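Local coordinates for protein glutathione S-transferase omega-like 2 (Saccharomyces cerevisiae, PDB 5LKB) that acts as a glutathione-dependent thiol transferase and dehydroascorbate reductase, and reacts with glutathionyl-(hydro)quinones, working through a single nucleophilic cysteine, at residues C46-A49 with H50-L53; W214-S218 with I219-V223; R289-T292 with T293-F297. All blocks are in the same frame, centred on the assembly; numbering follows the deposited sequence.

Interaction 1: residues C46-A49 with H50-L53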
ATOM      1  N   CYS A  46      11.872 -11.655  10.699  1.00 15.35           N
ATOM      2  CA  CYS A  46      11.061 -12.841  10.465  1.00 17.45           C
ATOM      3  C   CYS A  46      10.021 -12.983  11.560  1.00 15.79           C
ATOM      4  O   CYS A  46      10.395 -13.044  12.734  1.00 14.76           O
ATOM      5  CB  CYS A  46      11.962 -14.097  10.513  1.00 15.39           C
ATOM      6  SG  CYS A  46      11.059 -15.629  10.490  1.00 17.69           S
ATOM      7  N   PRO A  47       8.729 -13.133  11.238  1.00 12.04           N
ATOM      8  CA  PRO A  47       7.706 -13.265  12.270  1.00 12.17           C
ATOM      9  C   PRO A  47       7.742 -14.618  12.975  1.00 13.71           C
ATOM     10  O   PRO A  47       7.199 -14.754  14.079  1.00 14.72           O
ATOM     11  CB  PRO A  47       6.395 -13.083  11.471  1.00 14.44           C
ATOM     12  CG  PRO A  47       6.698 -13.596  10.138  1.00 14.70           C
ATOM     13  CD  PRO A  47       8.117 -13.154   9.866  1.00 12.78           C
ATOM     14  N   TRP A  48       8.286 -15.618  12.288  1.00 14.22           N
ATOM     15  CA  TRP A  48       8.422 -16.950  12.878  1.00 12.96           C
ATOM     16  C   TRP A  48       9.495 -16.904  13.955  1.00 13.05           C
ATOM     17  O   TRP A  48       9.278 -17.339  15.107  1.00 15.69           O
ATOM     18  CB  TRP A  48       8.732 -17.941  11.728  1.00 13.36           C
ATOM     19  CG  TRP A  48       7.862 -17.822  10.505  1.00 15.59           C
ATOM     20  CD1 TRP A  48       8.207 -17.225   9.332  1.00 17.84           C
ATOM     21  CD2 TRP A  48       6.469 -18.170  10.368  1.00 14.97           C
ATOM     22  NE1 TRP A  48       7.145 -17.183   8.477  1.00 17.28           N
ATOM     23  CE2 TRP A  48       6.070 -17.789   9.072  1.00 16.27           C
ATOM     24  CE3 TRP A  48       5.540 -18.812  11.188  1.00 15.05           C
ATOM     25  CZ2 TRP A  48       4.796 -18.025   8.593  1.00 16.14           C
ATOM     26  CZ3 TRP A  48       4.294 -19.062  10.716  1.00 18.45           C
ATOM     27  CH2 TRP A  48       3.919 -18.658   9.409  1.00 15.38           C
ATOM     28  N   ALA A  49      10.672 -16.380  13.592  1.00 15.10           N
ATOM     29  CA  ALA A  49      11.745 -16.209  14.574  1.00 14.48           C
ATOM     30  C   ALA A  49      11.334 -15.255  15.682  1.00 15.24           C
ATOM     31  O   ALA A  49      11.715 -15.418  16.844  1.00 14.93           O
ATOM     32  CB  ALA A  49      13.005 -15.723  13.863  1.00 16.95           C
ATOM     33  N   HIS A  50      10.538 -14.228  15.352  1.00 12.66           N
ATOM     34  CA  HIS A  50      10.107 -13.282  16.352  1.00 12.97           C
ATOM     35  C   HIS A  50       9.352 -14.000  17.477  1.00 13.83           C
ATOM     36  O   HIS A  50       9.440 -13.618  18.610  1.00 14.38           O
ATOM     37  CB  HIS A  50       9.298 -12.152  15.675  1.00 13.19           C
ATOM     38  CG  HIS A  50       9.047 -10.946  16.530  1.00 12.48           C
ATOM     39  ND1 HIS A  50       8.344  -9.838  16.049  1.00 13.01           N
ATOM     40  CD2 HIS A  50       9.461 -10.632  17.777  1.00 15.22           C
ATOM     41  CE1 HIS A  50       8.328  -8.918  16.992  1.00 12.50           C
ATOM     42  NE2 HIS A  50       9.007  -9.369  18.046  1.00 13.45           N
ATOM     43  N   ARG A  51       8.575 -15.037  17.158  1.00 15.21           N
ATOM     44  CA  ARG A  51       7.853 -15.778  18.184  1.00 14.45           C
ATOM     45  C   ARG A  51       8.804 -16.245  19.241  1.00 14.59           C
ATOM     46  O   ARG A  51       8.476 -16.177  20.416  1.00 15.61           O
ATOM     47  CB  ARG A  51       7.189 -17.019  17.593  1.00 14.29           C
ATOM     48  CG  ARG A  51       6.146 -16.807  16.460  1.00 16.81           C
ATOM     49  CD  ARG A  51       5.891 -18.155  15.840  1.00 16.26           C
ATOM     50  NE  ARG A  51       4.637 -18.195  15.102  1.00 15.37           N
ATOM     51  CZ  ARG A  51       4.111 -19.303  14.616  1.00 18.00           C
ATOM     52  NH1 ARG A  51       4.738 -20.469  14.838  1.00 17.09           N
ATOM     53  NH2 ARG A  51       2.969 -19.251  13.963  1.00 16.65           N
ATOM     54  N   THR A  52       9.968 -16.703  18.817  1.00 14.07           N
ATOM     55  CA  THR A  52      10.911 -17.297  19.760  1.00 15.29           C
ATOM     56  C   THR A  52      11.592 -16.241  20.611  1.00 15.56           C
ATOM     57  O   THR A  52      11.924 -16.521  21.769  1.00 15.18           O
ATOM     58  CB  THR A  52      11.922 -18.193  19.036  1.00 14.19           C
ATOM     59  OG1 THR A  52      12.880 -17.476  18.280  1.00 15.87           O
ATOM     60  CG2 THR A  52      11.256 -19.179  18.120  1.00 15.28           C
ATOM     61  N   LEU A  53      11.847 -15.035  20.068  1.00 14.94           N
ATOM     62  CA  LEU A  53      12.431 -13.964  20.858  1.00 15.57           C
ATOM     63  C   LEU A  53      11.470 -13.516  21.948  1.00 16.16           C
ATOM     64  O   LEU A  53      11.884 -13.319  23.097  1.00 14.96           O
ATOM     65  CB  LEU A  53      12.780 -12.791  19.986  1.00 14.04           C
ATOM     66  CG  LEU A  53      13.890 -12.965  19.006  1.00 17.95           C
ATOM     67  CD1 LEU A  53      14.071 -11.655  18.191  1.00 17.75           C
ATOM     68  CD2 LEU A  53      15.221 -13.328  19.649  1.00 19.01           C
TER

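Interaction 2: residues W214-S218 with I219-V223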
ATOM      1  N   TRP A 214      -6.168 -22.140  12.591  1.00 21.29           N
ATOM      2  CA  TRP A 214      -6.704 -21.305  11.498  1.00 20.61           C
ATOM      3  C   TRP A 214      -5.963 -19.988  11.387  1.00 20.24           C
ATOM      4  O   TRP A 214      -5.901 -19.429  10.281  1.00 20.95           O
ATOM      5  CB  TRP A 214      -8.226 -21.090  11.609  1.00 23.36           C
ATOM      6  CG  TRP A 214      -8.772 -20.448  12.822  1.00 20.86           C
ATOM      7  CD1 TRP A 214      -9.250 -21.086  13.951  1.00 21.20           C
ATOM      8  CD2 TRP A 214      -8.976 -19.055  13.050  1.00 21.40           C
ATOM      9  NE1 TRP A 214      -9.715 -20.181  14.844  1.00 21.94           N
ATOM     10  CE2 TRP A 214      -9.585 -18.917  14.313  1.00 19.29           C
ATOM     11  CE3 TRP A 214      -8.732 -17.895  12.293  1.00 22.18           C
ATOM     12  CZ2 TRP A 214      -9.903 -17.669  14.877  1.00 24.24           C
ATOM     13  CZ3 TRP A 214      -9.060 -16.661  12.849  1.00 22.89           C
ATOM     14  CH2 TRP A 214      -9.668 -16.544  14.096  1.00 19.72           C
ATOM     15  N   VAL A 215      -5.445 -19.442  12.484  1.00 20.13           N
ATOM     16  CA  VAL A 215      -4.616 -18.245  12.353  1.00 17.29           C
ATOM     17  C   VAL A 215      -3.370 -18.563  11.548  1.00 19.61           C
ATOM     18  O   VAL A 215      -2.929 -17.760  10.716  1.00 16.98           O
ATOM     19  CB  VAL A 215      -4.301 -17.645  13.741  1.00 16.47           C
ATOM     20  CG1 VAL A 215      -3.186 -16.592  13.652  1.00 18.05           C
ATOM     21  CG2 VAL A 215      -5.536 -17.083  14.325  1.00 16.56           C
ATOM     22  N   TYR A 216      -2.795 -19.758  11.716  1.00 20.22           N
ATOM     23  CA  TYR A 216      -1.647 -20.117  10.891  1.00 16.43           C
ATOM     24  C   TYR A 216      -1.978 -20.085   9.403  1.00 21.77           C
ATOM     25  O   TYR A 216      -1.278 -19.443   8.601  1.00 16.83           O
ATOM     26  CB  TYR A 216      -1.071 -21.479  11.297  1.00 16.82           C
ATOM     27  CG  TYR A 216      -0.036 -21.927  10.303  1.00 17.46           C
ATOM     28  CD1 TYR A 216       1.251 -21.427  10.324  1.00 19.58           C
ATOM     29  CD2 TYR A 216      -0.370 -22.776   9.225  1.00 18.20           C
ATOM     30  CE1 TYR A 216       2.170 -21.755   9.399  1.00 18.05           C
ATOM     31  CE2 TYR A 216       0.556 -23.134   8.276  1.00 17.64           C
ATOM     32  CZ  TYR A 216       1.835 -22.611   8.338  1.00 19.48           C
ATOM     33  OH  TYR A 216       2.775 -22.910   7.416  1.00 20.29           O
ATOM     34  N   ASP A 217      -3.011 -20.811   8.996  1.00 18.26           N
ATOM     35  CA  ASP A 217      -3.236 -20.984   7.582  1.00 18.20           C
ATOM     36  C   ASP A 217      -3.677 -19.689   6.933  1.00 17.82           C
ATOM     37  O   ASP A 217      -3.341 -19.445   5.771  1.00 18.85           O
ATOM     38  CB  ASP A 217      -4.294 -22.048   7.317  1.00 19.95           C
ATOM     39  CG  ASP A 217      -3.735 -23.474   7.472  1.00 24.16           C
ATOM     40  OD1 ASP A 217      -2.620 -23.790   6.977  1.00 20.83           O
ATOM     41  OD2 ASP A 217      -4.444 -24.274   8.127  1.00 27.57           O
ATOM     42  N   SER A 218      -4.490 -18.916   7.641  1.00 19.33           N
ATOM     43  CA  SER A 218      -5.194 -17.775   7.068  1.00 15.75           C
ATOM     44  C   SER A 218      -4.525 -16.428   7.327  1.00 17.88           C
ATOM     45  O   SER A 218      -4.855 -15.483   6.615  1.00 17.43           O
ATOM     46  CB  SER A 218      -6.651 -17.693   7.532  1.00 17.84           C
ATOM     47  OG  SER A 218      -6.763 -17.332   8.949  1.00 29.58           O
ATOM     48  N   ILE A 219      -3.637 -16.293   8.309  1.00 17.27           N
ATOM     49  CA  ILE A 219      -3.077 -15.000   8.701  1.00 14.99           C
ATOM     50  C   ILE A 219      -1.564 -15.104   8.705  1.00 14.82           C
ATOM     51  O   ILE A 219      -0.876 -14.431   7.939  1.00 16.37           O
ATOM     52  CB  ILE A 219      -3.679 -14.529  10.041  1.00 16.26           C
ATOM     53  CG1 ILE A 219      -5.195 -14.292   9.868  1.00 18.07           C
ATOM     54  CG2 ILE A 219      -2.971 -13.288  10.550  1.00 15.90           C
ATOM     55  CD1 ILE A 219      -6.016 -14.075  11.062  1.00 19.39           C
ATOM     56  N   ASN A 220      -1.014 -15.939   9.600  1.00 14.60           N
ATOM     57  CA  ASN A 220       0.442 -16.049   9.695  1.00 15.19           C
ATOM     58  C   ASN A 220       1.059 -16.410   8.359  1.00 13.78           C
ATOM     59  O   ASN A 220       1.964 -15.727   7.849  1.00 14.90           O
ATOM     60  CB  ASN A 220       0.891 -17.075  10.750  1.00 15.40           C
ATOM     61  CG  ASN A 220       0.489 -16.746  12.147  1.00 18.09           C
ATOM     62  OD1 ASN A 220       0.431 -15.574  12.597  1.00 18.22           O
ATOM     63  ND2 ASN A 220       0.304 -17.790  12.914  1.00 15.31           N
ATOM     64  N   ASN A 221       0.619 -17.558   7.775  1.00 15.15           N
ATOM     65  CA  ASN A 221       1.011 -17.956   6.438  1.00 13.95           C
ATOM     66  C   ASN A 221       0.098 -17.353   5.369  1.00 13.87           C
ATOM     67  O   ASN A 221       0.508 -17.285   4.213  1.00 14.99           O
ATOM     68  CB  ASN A 221       1.033 -19.500   6.303  1.00 17.54           C
ATOM     69  CG  ASN A 221       1.911 -19.947   5.189  1.00 16.09           C
ATOM     70  OD1 ASN A 221       3.027 -19.451   4.949  1.00 16.67           O
ATOM     71  ND2 ASN A 221       1.436 -20.951   4.453  1.00 17.07           N
ATOM     72  N   GLY A 222      -1.101 -16.907   5.757  1.00 14.85           N
ATOM     73  CA  GLY A 222      -2.006 -16.337   4.764  1.00 16.06           C
ATOM     74  C   GLY A 222      -1.419 -15.120   4.070  1.00 15.56           C
ATOM     75  O   GLY A 222      -1.536 -14.980   2.858  1.00 15.68           O
ATOM     76  N   VAL A 223      -0.733 -14.258   4.839  1.00 15.35           N
ATOM     77  CA  VAL A 223      -0.132 -13.081   4.180  1.00 13.23           C
ATOM     78  C   VAL A 223       0.949 -13.472   3.198  1.00 13.64           C
ATOM     79  O   VAL A 223       1.117 -12.823   2.172  1.00 13.51           O
ATOM     80  CB  VAL A 223       0.386 -12.040   5.172  1.00 14.27           C
ATOM     81  CG1 VAL A 223      -0.745 -11.529   6.054  1.00 14.30           C
ATOM     82  CG2 VAL A 223       1.552 -12.577   6.059  1.00 14.10           C
TER
HETATM   83  O   HOH W   1      -1.184 -22.572   4.806  1.00 18.82           O

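Interaction 3: residues R289-T292 with T293-F297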
ATOM      1  N   ARG A 289       1.781 -15.677  18.697  1.00 15.07           N
ATOM      2  CA  ARG A 289       1.800 -16.103  17.318  1.00 15.77           C
ATOM      3  C   ARG A 289       1.030 -15.123  16.445  1.00 13.91           C
ATOM      4  O   ARG A 289       1.496 -14.809  15.349  1.00 15.83           O
ATOM      5  CB  ARG A 289       1.258 -17.529  17.180  1.00 15.43           C
ATOM      6  CG  ARG A 289       2.237 -18.618  17.736  1.00 15.86           C
ATOM      7  CD  ARG A 289       1.455 -19.975  17.864  1.00 16.64           C
ATOM      8  NE  ARG A 289       0.827 -20.329  16.609  1.00 18.23           N
ATOM      9  CZ  ARG A 289       0.922 -21.453  15.947  1.00 18.99           C
ATOM     10  NH1 ARG A 289       1.655 -22.469  16.410  1.00 19.64           N
ATOM     11  NH2 ARG A 289       0.235 -21.590  14.811  1.00 18.94           N
ATOM     12  N   LEU A 290      -0.102 -14.613  16.918  1.00 13.88           N
ATOM     13  CA  LEU A 290      -0.850 -13.635  16.111  1.00 13.49           C
ATOM     14  C   LEU A 290      -0.070 -12.337  16.027  1.00 15.49           C
ATOM     15  O   LEU A 290      -0.056 -11.688  14.960  1.00 14.64           O
ATOM     16  CB  LEU A 290      -2.224 -13.374  16.711  1.00 14.07           C
ATOM     17  CG  LEU A 290      -3.107 -12.337  15.988  1.00 14.20           C
ATOM     18  CD1 LEU A 290      -3.369 -12.802  14.597  1.00 15.35           C
ATOM     19  CD2 LEU A 290      -4.390 -12.127  16.719  1.00 16.37           C
ATOM     20  N   TYR A 291       0.532 -11.908  17.128  1.00 14.08           N
ATOM     21  CA  TYR A 291       1.216 -10.606  17.189  1.00 13.10           C
ATOM     22  C   TYR A 291       2.287 -10.460  16.106  1.00 15.89           C
ATOM     23  O   TYR A 291       2.447  -9.372  15.511  1.00 14.98           O
ATOM     24  CB  TYR A 291       1.913 -10.452  18.551  1.00 15.42           C
ATOM     25  CG  TYR A 291       2.786  -9.206  18.702  1.00 12.37           C
ATOM     26  CD1 TYR A 291       4.093  -9.264  18.365  1.00 13.19           C
ATOM     27  CD2 TYR A 291       2.284  -8.003  19.147  1.00 15.42           C
ATOM     28  CE1 TYR A 291       4.927  -8.187  18.464  1.00 14.53           C
ATOM     29  CE2 TYR A 291       3.115  -6.883  19.271  1.00 14.92           C
ATOM     30  CZ  TYR A 291       4.426  -6.984  18.961  1.00 13.53           C
ATOM     31  OH  TYR A 291       5.273  -5.898  19.060  1.00 14.35           O
ATOM     32  N   THR A 292       3.094 -11.476  15.879  1.00 12.96           N
ATOM     33  CA  THR A 292       4.237 -11.292  14.995  1.00 12.56           C
ATOM     34  C   THR A 292       3.770 -10.963  13.572  1.00 14.57           C
ATOM     35  O   THR A 292       4.466 -10.256  12.844  1.00 13.51           O
ATOM     36  CB  THR A 292       5.211 -12.444  15.062  1.00 15.08           C
ATOM     37  OG1 THR A 292       4.513 -13.617  14.639  1.00 15.32           O
ATOM     38  CG2 THR A 292       5.778 -12.651  16.498  1.00 14.21           C
ATOM     39  N   THR A 293       2.583 -11.431  13.188  1.00 13.04           N
ATOM     40  CA  THR A 293       1.997 -11.039  11.912  1.00 13.85           C
ATOM     41  C   THR A 293       1.387  -9.653  12.011  1.00 12.29           C
ATOM     42  O   THR A 293       1.566  -8.800  11.113  1.00 13.52           O
ATOM     43  CB  THR A 293       0.958 -12.051  11.447  1.00 14.17           C
ATOM     44  OG1 THR A 293       1.604 -13.321  11.266  1.00 13.78           O
ATOM     45  CG2 THR A 293       0.322 -11.617  10.127  1.00 14.58           C
ATOM     46  N   VAL A 294       0.521  -9.445  13.003  1.00 11.96           N
ATOM     47  CA  VAL A 294      -0.230  -8.194  13.107  1.00 13.44           C
ATOM     48  C   VAL A 294       0.709  -6.993  13.217  1.00 13.57           C
ATOM     49  O   VAL A 294       0.466  -5.969  12.573  1.00 12.94           O
ATOM     50  CB  VAL A 294      -1.266  -8.216  14.253  1.00 15.40           C
ATOM     51  CG1 VAL A 294      -2.028  -6.859  14.366  1.00 14.78           C
ATOM     52  CG2 VAL A 294      -2.318  -9.296  14.023  1.00 15.87           C
ATOM     53  N   ILE A 295       1.829  -7.103  13.950  1.00 12.77           N
ATOM     54  CA  ILE A 295       2.764  -5.981  14.096  1.00 13.51           C
ATOM     55  C   ILE A 295       3.459  -5.613  12.786  1.00 12.55           C
ATOM     56  O   ILE A 295       3.896  -4.468  12.614  1.00 13.34           O
ATOM     57  CB  ILE A 295       3.776  -6.262  15.243  1.00 12.04           C
ATOM     58  CG1 ILE A 295       4.327  -4.945  15.793  1.00 14.19           C
ATOM     59  CG2 ILE A 295       4.876  -7.177  14.814  1.00 12.69           C
ATOM     60  CD1 ILE A 295       3.343  -4.070  16.522  1.00 12.81           C
ATOM     61  N   ARG A 296       3.555  -6.563  11.860  1.00 11.94           N
ATOM     62  CA  ARG A 296       4.147  -6.384  10.534  1.00 13.14           C
ATOM     63  C   ARG A 296       3.113  -5.975   9.485  1.00 12.17           C
ATOM     64  O   ARG A 296       3.476  -5.651   8.334  1.00 13.98           O
ATOM     65  CB  ARG A 296       4.866  -7.686  10.116  1.00 12.13           C
ATOM     66  CG  ARG A 296       6.128  -7.938  10.871  1.00 12.57           C
ATOM     67  CD  ARG A 296       6.664  -9.357  10.588  1.00 12.92           C
ATOM     68  NE  ARG A 296       7.982  -9.519  11.257  1.00 12.56           N
ATOM     69  CZ  ARG A 296       8.164  -9.580  12.590  1.00 12.85           C
ATOM     70  NH1 ARG A 296       7.153  -9.627  13.392  1.00 13.13           N
ATOM     71  NH2 ARG A 296       9.389  -9.551  13.049  1.00 14.31           N
ATOM     72  N   PHE A 297       1.843  -5.994   9.856  1.00 11.40           N
ATOM     73  CA  PHE A 297       0.796  -5.904   8.827  1.00 14.43           C
ATOM     74  C   PHE A 297       0.758  -4.526   8.198  1.00 12.54           C
ATOM     75  O   PHE A 297       0.860  -4.402   6.954  1.00 13.38           O
ATOM     76  CB  PHE A 297      -0.566  -6.286   9.427  1.00 13.27           C
ATOM     77  CG  PHE A 297      -1.606  -6.653   8.406  1.00 12.52           C
ATOM     78  CD1 PHE A 297      -2.416  -5.683   7.835  1.00 14.51           C
ATOM     79  CD2 PHE A 297      -1.799  -7.961   8.058  1.00 14.78           C
ATOM     80  CE1 PHE A 297      -3.351  -6.035   6.884  1.00 13.32           C
ATOM     81  CE2 PHE A 297      -2.755  -8.301   7.084  1.00 15.72           C
ATOM     82  CZ  PHE A 297      -3.529  -7.370   6.517  1.00 13.47           C
TER

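Interaction 1: residues C46-A49 with H50-L53
His50 N closes the first turn of helix 47-58 on Cys46 O, at 2.9 Å, in the thioredoxin-like domain, where this helix crosses over between strands 38-42 and 66-69 of a beta-alpha-beta unit. Cys46, the nucleophile, stands at the N-cap: with CB-SG turned anti to the backbone N (chi1 171°), its sulfur accepts from Ala49 N at 3.2 Å along a nearly straight N-H line of 176°. The next turn is looser. Arg51 N has weak bonds to Pro47 O and Trp48 O, while Pro47 O also accepts from Thr292 OG1 of helix 285-304. The imidazole of His50 leads away from the turn and is fixed at both nitrogens, ND1 by Arg296 and NE2 by Thr336. Trp48 and Arg51 run side by side on another flank of the helix. The Trp48 edge atom CE3 sits 3.7 Å above the middle of the Arg51 guanidinium, whose NH2 lies 3.5 Å from Trp48 CZ3; with the two planes 70° apart, the ring presents its edge to the guanidinium face. Arg51 NH1 has a weak bond to Ser174, a glutathione-binding residue. Ala49 O is doubly gripped: Leu53 N binds it at 3.2 Å, and Thr52 OG1, which stands between its own backbone N and carbonyl carbon and so folds back on the helix, donates to a lone pair of the same oxygen at 2.8 Å, in the carbonyl plane.

Interaction 2: residues W214-S218 with I219-V223
Tyr216 and Asn221 lie alongside each other where helix 205-220 gives way to helix 222-227. From its CB, which carries the ring anti to the backbone N (chi1 171°), Tyr216 sends its phenol past the following turn. CE1 and CE2 pass about equally close to Asn221 CB, and CZ comes nearer, at 3.8 Å from that CB. The methylene thus makes a CH-pi contact over one ring face, 4.1 Å from the centroid and displaced toward the hydroxyl end. At the tip, OH lies 3.8 Å from Asn221 CG, a packing contact. Ring and amide planes are only 12° apart, so the amide lies in a nearly parallel layer over the hydroxyl end of the phenol. Both ends of that amide are held: OD1 accepts from NE of the glutathione-binding Arg15, and ND2 donates to a water that in turn donates to Asp217 OD1. Along the backbone, the helix widens into a pi-type turn. Val215 O accepts from Ile219 N and Asn220 N, each at 2.9 Å and from opposite faces of the carbonyl plane; Asn221 N then reaches Tyr216 O at 2.8 Å in an i to i+5 bond. Beyond this the ladder breaks: Ser218 O is buried with no hydrogen-bond partner; Gly222 CA approaches it in a CA-H...O contact at 3.5 Å. Val215 CG1 packs against Ile219 CB, on the side facing helix 285-304. The arrangement is that of a pi-type widening at a helix break, here in the all-helical C-terminal domain of a glutathione transferase, beside the glutathione site.

Interaction 3: residues R289-T292 with T293-F297
This is an i to i+4 contact in a buried part of helix 285-304, which belongs to the C-terminal domain and packs against helix 47-58 of the thioredoxin-like domain. Two straight backbone bonds define the turn, Val294 N to Leu290 O at 3.0 Å and Ile295 N to Tyr291 O at 2.8 Å. Over them, Ile295 CB sits on one face of the Tyr291 ring, 4.0 Å from its centroid in a CH-pi contact, while Ile295 CG1 extends to within 3.5 Å of the phenol OH, whose polar partner is Thr337. Leu290 CD1 meets Val294 CG2 at 3.7 Å, filling the side toward helix 317-329. On the flank facing helix 47-58, Arg296 runs out extended from CG to NE, then swings its guanidinium round (chi4 69°) so that NH1 donates to a lone pair of Thr292 O at 2.8 Å. NH1 lies in the carbonyl plane, and Thr292 O sits at the edge of the guanidinium, close to its plane. NE binds Ala45 O, so two of its nitrogens are held. The turn lies in the glutathione transferase C-terminal domain, at the interface with the thioredoxin-like domain beside the loop that carries Cys46.

How the interactions relate
Each contact is local and closes one or two helical turns, so the three follow in series along the chain, with none enclosing or crossing another. Interaction 1 comes first, at the start of helix 47-58 in the thioredoxin-like domain; interactions 2 and 3 come later, in the helical C-terminal domain. In space they meet. Trp48 CH2 of interaction 1 packs on Tyr216 CE1 of interaction 2 at 3.6 Å, and His50 CB touches Thr292 CG2 of interaction 3. Ile219 CG2 and Thr293 CG2 join interactions 2 and 3. Helix 285-304 thereby touches both helix 47-58 and helix 205-220, tying the domains together beside the catalytic cysteine.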